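Local coordinates for protein DPSA (Streptomyces coelicolor, PDB 4CY9) that probably oxidises and stores iron as a twelve-subunit cage of the Dps family, ferritin relatives that also include DNA-binding members, at residues 7-12 with 76-81; 18-23 with 128-133; 23-28 with 81-86. All blocks are in the same frame, centred on the assembly; numbering follows the deposited sequence. Where two conformers were deposited one is given.

Contact 1 (7-12 with 76-81); sequences YTVPGI and AALGGV
The carbonyl oxygen of Leu78 takes a hydrogen bond from the hydroxyl of Thr8, 2.7 Å from Thr8 OG1 to Leu78 O, with the donor tilted 32° from the carbonyl plane. Thr8 CA lies 3.5 Å from the same Leu78 O, adding a CA-H...O contact. Gly79, at positive phi, closes the helix with a Schellman motif, and its CA sits over one face of the Tyr7 ring, 4.0 Å from the centroid and displaced toward the rim. A side chain on Gly79 would run into Tyr7 O, which shows how tightly the two backbones pass. With CG between the backbone N and the carbonyl carbon (chi1 70°), the Tyr7 ring reaches across the helix end, where a water joins Tyr7 OH to Gly80 O and Glu160 of a second subunit bonds Tyr7 OH weakly. A leucine in place of Tyr7 would probably leave that water and Glu160 of the second subunit without their phenolic partner and strip the aromatic face from Gly79. On the apolar side, Leu78 CD2 receives Val9 CG2 at 3.7 Å, while Ile12 CD1 comes within 3.6 Å of it, Ile12 lying across Leu78 at about a right angle. Arg156 of the second subunit hydrogen-bonds Thr8 O. The contact lays the N-terminal loop against the C-terminal end of helix 50-77, with Leu78 also packing on Ile21 and Leu24 of helix 14-44.

Contact 2 (18-23 with 128-133); sequences GRLIGV and EEAGKI
Arg19 opens the contact at its solvent side, bringing NH1 to within 3.7 Å of Ile133 CD1. Its chain bends at chi3 (-76°) and crosses the isoleucine obliquely, so the guanidinium borders the methyl end of Ile133 without a polar bond to it. Arg19 NE forms a salt bridge with Glu15 of its own helix; the carboxylate of Glu129 is of opposite sign but stands farther off, 5.6 Å from Arg19 NH1 to Glu129 OE1. Leu20 carries the buried part. With CG anti to the backbone N (chi1 -174°), the branch reaches the facing helix and its two methyls part: Leu20 CD1 rests 3.9 Å from Ala130 CB, and Leu20 CD2 comes equally near Ile133 CG2. The side chains of Leu20 and Ile133 run antiparallel, and Ile133 CD1 reaches back to Leu20 CB at 4.0 Å; the isoleucine spans both Arg19 and Leu20. One turn further on, Val23 extends the apolar seam, its CG2 4.2 Å from the CB of Glu129, so that it meets the aliphatic base of an acidic side chain. No hydrogen bond links the segments. Thr137 of helix 135-158 packs on both Leu20 and Ala130, and Leu141 of the same helix also covers Ala130. The small Ala130 lets Leu20 lie close, although the segment axes stay 10.1 Å apart. They run nearly antiparallel, at 157°, as neighbouring helices do in the four-helix bundle of the ferritin-like fold, here joining the first long helix to the end of helix 105-133.

Contact 3 (23-28 with 81-86); sequences VLRLRL and VAQGTP
Val81 meets helix 14-44 chiefly through its carbonyl. Arg25 NH1 stands 3.8 Å from Val81 O, and a water fills the step between them, accepting from Arg25 NH1 and donating to Val81 O, each at 2.7 Å. Ala82 supplies the apolar touch: its CB lies 3.9 Å from Leu28 CD2, one turn farther along the helix from Arg25. Gln83 then runs alongside Arg25 in the same direction, with guanidinium and amide planes 40° apart. Gln83 CB sits over one face of the guanidinium, 3.7 Å above its plane and toward the rim. The arginine reaches there because its chain is extended from CG to NE, starting with CG anti to the backbone N (chi1 -176°). A second water at the guanidinium edge accepts from Arg25 NH1 and donates to Gln83 OE1, 2.6 Å away, while a third joins the backbone by donating to both Arg25 O and Gln83 O. The other end of the Gln83 amide is held as well: Gln83 NE2 donates to Thr85 OG1 at 2.9 Å, with the hydroxyl oxygen in the amide plane, so the bonds at both ends fix the rotation of the group. Thr85 is the N-cap of helix 86-92, and Asp97 of a third subunit also bonds its hydroxyl. Arg25 NE forms a salt bridge with Glu92, at the far end of that short helix. The loop after helix 50-77 is laid along helix 14-44 through three waters and direct packing of Arg25 and Leu28, while Ala72 of helix 50-77 packs on both Ala82 and Leu28.

From the N terminus, the loop before helix 14-44 meets the end of helix 50-77 in contact 1, closing a loop made mostly of the first two long helices. Residues 18-23 reach much farther along the chain, to the end of helix 105-133, in contact 2, and 23-28 return to the loop at 81-86 in contact 3. Contact 3 is nested inside the loop closed by contact 2, whereas contact 1 crosses both. Val23 belongs to contacts 2 and 3, Val81 to contacts 1 and 3. Leu78 of contact 1 also packs on Leu20 of contact 2, and so ties the three contacts together near the start of helix 14-44.

Contact 1 (7-12 with 76-81)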
loop_
_atom_site.group_PDB
_atom_site.type_symbol
_atom_site.label_atom_id
_atom_site.label_comp_id
_atom_site.label_asym_id
_atom_site.label_seq_id
_atom_site.Cartn_x
_atom_site.Cartn_y
_atom_site.Cartn_z
ATOM N N TYR A 7 -35.388 23.810 4.579
ATOM C CA TYR A 7 -35.621 22.404 4.541
ATOM C C TYR A 7 -34.702 21.875 5.634
ATOM O O TYR A 7 -33.803 22.588 6.007
ATOM C CB TYR A 7 -35.140 21.799 3.108
ATOM C CG TYR A 7 -33.610 21.824 2.986
ATOM C CD1 TYR A 7 -32.946 22.967 2.482
ATOM C CD2 TYR A 7 -32.782 20.685 3.363
ATOM C CE1 TYR A 7 -31.582 23.019 2.388
ATOM C CE2 TYR A 7 -31.363 20.784 3.346
ATOM C CZ TYR A 7 -30.786 21.924 2.799
ATOM O OH TYR A 7 -29.403 22.031 2.758
ATOM N N THR A 8 -34.883 20.641 6.077
ATOM C CA THR A 8 -33.904 20.017 7.012
ATOM C C THR A 8 -33.970 18.516 6.786
ATOM O O THR A 8 -34.736 18.042 5.899
ATOM C CB THR A 8 -34.168 20.532 8.451
ATOM O OG1 THR A 8 -33.075 20.095 9.261
ATOM C CG2 THR A 8 -35.499 19.883 9.035
ATOM N N VAL A 9 -33.287 17.784 7.603
ATOM C CA VAL A 9 -33.208 16.381 7.501
ATOM C C VAL A 9 -34.647 15.791 7.730
ATOM O O VAL A 9 -35.388 16.402 8.560
ATOM C CB VAL A 9 -32.303 16.067 8.647
ATOM C CG1 VAL A 9 -32.385 14.577 8.894
ATOM C CG2 VAL A 9 -30.844 16.486 8.290
ATOM N N PRO A 10 -35.039 14.754 7.007
ATOM C CA PRO A 10 -36.423 14.205 7.230
ATOM C C PRO A 10 -36.624 13.854 8.722
ATOM O O PRO A 10 -35.755 13.257 9.395
ATOM C CB PRO A 10 -36.404 12.930 6.385
ATOM C CG PRO A 10 -35.606 13.351 5.142
ATOM C CD PRO A 10 -34.384 14.032 5.893
ATOM N N GLY A 11 -37.827 14.214 9.193
ATOM C CA GLY A 11 -38.166 13.733 10.563
ATOM C C GLY A 11 -37.888 14.791 11.605
ATOM O O GLY A 11 -38.199 14.530 12.822
ATOM N N ILE A 12 -37.219 15.907 11.269
ATOM C CA ILE A 12 -36.844 16.973 12.209
ATOM C C ILE A 12 -37.666 18.182 11.817
ATOM O O ILE A 12 -37.758 18.495 10.647
ATOM C CB ILE A 12 -35.325 17.369 12.072
ATOM C CG1 ILE A 12 -34.422 16.182 12.439
ATOM C CG2 ILE A 12 -34.999 18.605 12.948
ATOM C CD1 ILE A 12 -32.940 16.526 12.473
ATOM N N ALA A 76 -24.822 21.698 7.123
ATOM C CA ALA A 76 -25.379 21.877 5.778
ATOM C C ALA A 76 -26.536 20.897 5.519
ATOM O O ALA A 76 -27.611 21.309 4.981
ATOM C CB ALA A 76 -24.206 21.610 4.745
ATOM N N ALA A 77 -26.436 19.637 6.008
ATOM C CA ALA A 77 -27.525 18.650 5.825
ATOM C C ALA A 77 -28.780 19.129 6.605
ATOM O O ALA A 77 -29.889 18.913 6.147
ATOM C CB ALA A 77 -27.061 17.291 6.338
ATOM N N LEU A 78 -28.523 19.791 7.744
ATOM C CA LEU A 78 -29.700 20.323 8.541
ATOM C C LEU A 78 -30.263 21.568 7.901
ATOM O O LEU A 78 -31.367 22.030 8.405
ATOM C CB LEU A 78 -29.237 20.691 10.011
ATOM C CG LEU A 78 -28.980 19.406 10.789
ATOM C CD1 LEU A 78 -28.149 19.725 12.053
ATOM C CD2 LEU A 78 -30.297 18.691 11.244
ATOM N N GLY A 79 -29.715 22.106 6.834
ATOM C CA GLY A 79 -30.257 23.247 6.078
ATOM C C GLY A 79 -29.626 24.552 6.356
ATOM O O GLY A 79 -30.057 25.582 5.820
ATOM N N GLY A 80 -28.477 24.579 7.063
ATOM C CA GLY A 80 -27.806 25.819 7.500
ATOM C C GLY A 80 -26.478 26.121 6.727
ATOM O O GLY A 80 -26.084 25.326 5.800
ATOM N N VAL A 81 -25.862 27.230 7.131
ATOM C CA VAL A 81 -24.630 27.676 6.469
ATOM C C VAL A 81 -23.496 27.392 7.475
ATOM O O VAL A 81 -23.520 27.881 8.580
ATOM C CB VAL A 81 -24.735 29.180 6.118
ATOM C CG1 VAL A 81 -23.344 29.621 5.607
ATOM C CG2 VAL A 81 -25.885 29.384 5.097
HETATM O O HOH W 1 -27.552 24.037 3.624
#

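Contact 2 (18-23 with 128-133)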
loop_
_atom_site.group_PDB
_atom_site.type_symbol
_atom_site.label_atom_id
_atom_site.label_comp_id
_atom_site.label_asym_id
_atom_site.label_seq_id
_atom_site.Cartn_x
_atom_site.Cartn_y
_atom_site.Cartn_z
ATOM N N GLY A 18 -33.170 24.773 13.309
ATOM C CA GLY A 18 -32.469 26.051 13.398
ATOM C C GLY A 18 -31.722 26.147 14.732
ATOM O O GLY A 18 -30.628 26.722 14.784
ATOM N N ARG A 19 -32.362 25.714 15.842
ATOM C CA ARG A 19 -31.606 25.872 17.078
ATOM C C ARG A 19 -30.415 24.846 17.093
ATOM O O ARG A 19 -29.372 25.252 17.574
ATOM C CB ARG A 19 -32.463 25.643 18.324
ATOM C CG ARG A 19 -33.479 26.777 18.482
ATOM C CD ARG A 19 -34.433 26.391 19.658
ATOM N NE ARG A 19 -35.462 25.383 19.392
ATOM C CZ ARG A 19 -35.539 24.104 19.873
ATOM N NH1 ARG A 19 -34.572 23.513 20.658
ATOM N NH2 ARG A 19 -36.623 23.370 19.516
ATOM N N LEU A 20 -30.586 23.697 16.505
ATOM C CA LEU A 20 -29.380 22.709 16.429
ATOM C C LEU A 20 -28.291 23.334 15.522
ATOM O O LEU A 20 -27.110 23.183 15.863
ATOM C CB LEU A 20 -29.934 21.347 15.885
ATOM C CG LEU A 20 -28.806 20.272 15.923
ATOM C CD1 LEU A 20 -28.137 20.125 17.327
ATOM C CD2 LEU A 20 -29.504 18.960 15.546
ATOM N N ILE A 21 -28.690 23.954 14.408
ATOM C CA ILE A 21 -27.690 24.646 13.548
ATOM C C ILE A 21 -26.912 25.662 14.390
ATOM O O ILE A 21 -25.709 25.828 14.276
ATOM C CB ILE A 21 -28.405 25.293 12.333
ATOM C CG1 ILE A 21 -28.856 24.188 11.350
ATOM C CG2 ILE A 21 -27.442 26.375 11.655
ATOM C CD1 ILE A 21 -29.965 24.695 10.398
ATOM N N GLY A 22 -27.627 26.478 15.210
ATOM C CA GLY A 22 -26.902 27.470 16.061
ATOM C C GLY A 22 -25.923 26.802 17.026
ATOM O O GLY A 22 -24.819 27.347 17.211
ATOM N N VAL A 23 -26.323 25.687 17.641
ATOM C CA VAL A 23 -25.417 24.948 18.559
ATOM C C VAL A 23 -24.175 24.494 17.738
ATOM O O VAL A 23 -23.032 24.685 18.192
ATOM C CB VAL A 23 -26.132 23.711 19.134
ATOM C CG1 VAL A 23 -25.200 22.724 19.881
ATOM C CG2 VAL A 23 -27.196 24.305 20.098
ATOM N N GLU A 128 -25.838 17.521 24.998
ATOM C CA GLU A 128 -27.121 17.484 25.755
ATOM C C GLU A 128 -28.208 18.218 24.935
ATOM O O GLU A 128 -29.326 17.686 24.793
ATOM C CB GLU A 128 -26.828 18.247 27.108
ATOM C CG GLU A 128 -28.100 18.900 27.669
ATOM C CD GLU A 128 -28.733 17.995 28.668
ATOM O OE1 GLU A 128 -28.322 16.793 28.667
ATOM O OE2 GLU A 128 -29.633 18.460 29.454
ATOM N N GLU A 129 -27.895 19.344 24.294
ATOM C CA GLU A 129 -28.905 20.012 23.411
ATOM C C GLU A 129 -29.243 19.177 22.214
ATOM O O GLU A 129 -30.434 19.111 21.786
ATOM C CB GLU A 129 -28.412 21.399 22.894
ATOM C CG GLU A 129 -28.149 22.378 24.021
ATOM C CD GLU A 129 -29.398 22.484 24.961
ATOM O OE1 GLU A 129 -30.584 22.448 24.438
ATOM O OE2 GLU A 129 -29.209 22.514 26.227
ATOM N N ALA A 130 -28.243 18.594 21.526
ATOM C CA ALA A 130 -28.574 17.772 20.400
ATOM C C ALA A 130 -29.392 16.532 20.750
ATOM O O ALA A 130 -30.188 16.097 19.944
ATOM C CB ALA A 130 -27.205 17.265 19.732
ATOM N N GLY A 131 -29.192 15.951 21.935
ATOM C CA GLY A 131 -29.910 14.741 22.292
ATOM C C GLY A 131 -31.414 15.059 22.371
ATOM O O GLY A 131 -32.209 14.131 22.069
ATOM N N LYS A 132 -31.772 16.307 22.630
ATOM C CA LYS A 132 -33.265 16.644 22.692
ATOM C C LYS A 132 -33.849 16.851 21.298
ATOM O O LYS A 132 -35.059 16.911 21.124
ATOM C CB LYS A 132 -33.419 17.955 23.435
ATOM C CG LYS A 132 -33.085 17.644 24.903
ATOM C CD LYS A 132 -32.969 19.003 25.497
ATOM C CE LYS A 132 -32.679 18.537 26.937
ATOM N NZ LYS A 132 -32.876 19.774 27.707
ATOM N N ILE A 133 -32.996 17.055 20.278
ATOM C CA ILE A 133 -33.481 17.401 18.939
ATOM C C ILE A 133 -33.293 16.251 17.942
ATOM O O ILE A 133 -34.213 15.942 17.136
ATOM C CB ILE A 133 -32.721 18.672 18.413
ATOM C CG1 ILE A 133 -33.115 19.918 19.293
ATOM C CG2 ILE A 133 -33.102 19.021 16.936
ATOM C CD1 ILE A 133 -32.237 21.152 19.115
#

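Contact 3 (23-28 with 81-86)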
loop_
_atom_site.group_PDB
_atom_site.type_symbol
_atom_site.label_atom_id
_atom_site.label_comp_id
_atom_site.label_asym_id
_atom_site.label_seq_id
_atom_site.Cartn_x
_atom_site.Cartn_y
_atom_site.Cartn_z
ATOM N N VAL A 23 -26.323 25.687 17.641
ATOM C CA VAL A 23 -25.417 24.948 18.559
ATOM C C VAL A 23 -24.175 24.494 17.738
ATOM O O VAL A 23 -23.032 24.685 18.192
ATOM C CB VAL A 23 -26.132 23.711 19.134
ATOM C CG1 VAL A 23 -25.200 22.724 19.881
ATOM C CG2 VAL A 23 -27.196 24.305 20.098
ATOM N N LEU A 24 -24.482 23.912 16.578
ATOM C CA LEU A 24 -23.297 23.328 15.830
ATOM C C LEU A 24 -22.436 24.454 15.217
ATOM O O LEU A 24 -21.172 24.240 15.126
ATOM C CB LEU A 24 -23.812 22.495 14.665
ATOM C CG LEU A 24 -24.557 21.190 15.134
ATOM C CD1 LEU A 24 -25.017 20.463 13.858
ATOM C CD2 LEU A 24 -23.580 20.215 15.859
ATOM N N ARG A 25 -22.999 25.606 14.849
ATOM C CA ARG A 25 -22.188 26.703 14.296
ATOM C C ARG A 25 -21.122 27.129 15.303
ATOM O O ARG A 25 -19.941 27.384 14.946
ATOM C CB ARG A 25 -23.199 27.894 14.035
ATOM C CG ARG A 25 -22.527 29.083 13.356
ATOM C CD ARG A 25 -23.636 30.173 13.222
ATOM N NE ARG A 25 -23.036 31.407 12.708
ATOM C CZ ARG A 25 -23.191 31.788 11.457
ATOM N NH1 ARG A 25 -23.905 31.045 10.576
ATOM N NH2 ARG A 25 -22.575 32.941 11.047
ATOM N N LEU A 26 -21.510 27.218 16.620
ATOM C CA LEU A 26 -20.471 27.593 17.625
ATOM C C LEU A 26 -19.506 26.422 17.871
ATOM O O LEU A 26 -18.300 26.712 18.087
ATOM C CB LEU A 26 -21.222 27.973 18.959
ATOM C CG LEU A 26 -20.227 28.500 20.032
ATOM C CD1 LEU A 26 -19.577 29.808 19.531
ATOM C CD2 LEU A 26 -21.148 28.730 21.298
ATOM N N ARG A 27 -19.990 25.171 17.831
ATOM C CA ARG A 27 -19.052 24.099 18.035
ATOM C C ARG A 27 -18.054 24.107 16.825
ATOM O O ARG A 27 -16.872 23.765 17.052
ATOM C CB ARG A 27 -19.735 22.750 18.004
ATOM C CG ARG A 27 -20.594 22.521 19.297
ATOM C CD ARG A 27 -19.798 22.617 20.581
ATOM N NE ARG A 27 -19.812 23.990 21.115
ATOM C CZ ARG A 27 -18.775 24.581 21.731
ATOM N NH1 ARG A 27 -17.517 24.017 21.809
ATOM N NH2 ARG A 27 -18.992 25.740 22.418
ATOM N N LEU A 28 -18.523 24.435 15.627
ATOM C CA LEU A 28 -17.575 24.518 14.466
ATOM C C LEU A 28 -16.558 25.647 14.673
ATOM O O LEU A 28 -15.336 25.423 14.469
ATOM C CB LEU A 28 -18.375 24.725 13.178
ATOM C CG LEU A 28 -17.526 24.947 11.919
ATOM C CD1 LEU A 28 -16.621 23.672 11.668
ATOM C CD2 LEU A 28 -18.522 25.031 10.731
ATOM N N VAL A 81 -25.862 27.230 7.131
ATOM C CA VAL A 81 -24.630 27.676 6.469
ATOM C C VAL A 81 -23.496 27.392 7.475
ATOM O O VAL A 81 -23.520 27.881 8.580
ATOM C CB VAL A 81 -24.735 29.180 6.118
ATOM C CG1 VAL A 81 -23.344 29.621 5.607
ATOM C CG2 VAL A 81 -25.885 29.384 5.097
ATOM N N ALA A 82 -22.522 26.573 7.105
ATOM C CA ALA A 82 -21.380 26.349 8.014
ATOM C C ALA A 82 -20.394 27.477 7.817
ATOM O O ALA A 82 -19.481 27.300 6.946
ATOM C CB ALA A 82 -20.736 25.037 7.556
ATOM N N GLN A 83 -20.303 28.383 8.772
ATOM C CA GLN A 83 -19.462 29.584 8.573
ATOM C C GLN A 83 -18.011 29.249 8.974
ATOM O O GLN A 83 -17.731 28.877 10.128
ATOM C CB GLN A 83 -20.001 30.657 9.562
ATOM C CG GLN A 83 -19.281 31.979 9.183
ATOM C CD GLN A 83 -19.550 32.466 7.769
ATOM O OE1 GLN A 83 -20.667 32.326 7.215
ATOM N NE2 GLN A 83 -18.481 33.024 7.126
ATOM N N GLY A 84 -17.097 29.313 7.993
ATOM C CA GLY A 84 -15.725 28.826 8.227
ATOM C C GLY A 84 -14.679 29.953 8.158
ATOM O O GLY A 84 -13.493 29.633 8.334
ATOM N N THR A 85 -15.109 31.195 7.950
ATOM C CA THR A 85 -14.077 32.316 7.722
ATOM C C THR A 85 -13.601 32.808 9.107
ATOM O O THR A 85 -14.276 32.725 10.107
ATOM C CB THR A 85 -14.659 33.476 6.891
ATOM O OG1 THR A 85 -15.768 33.996 7.634
ATOM C CG2 THR A 85 -15.118 32.925 5.523
ATOM N N PRO A 86 -12.362 33.294 9.198
ATOM C CA PRO A 86 -11.820 33.613 10.504
ATOM C C PRO A 86 -12.430 34.911 11.095
ATOM O O PRO A 86 -12.480 35.019 12.305
ATOM C CB PRO A 86 -10.282 33.833 10.214
ATOM C CG PRO A 86 -10.194 34.163 8.695
ATOM C CD PRO A 86 -11.329 33.265 8.099
HETATM O O HOH W 2 -19.724 28.093 11.989
HETATM O O HOH W 3 -25.105 28.612 10.672
HETATM O O HOH W 4 -23.099 32.230 7.982
#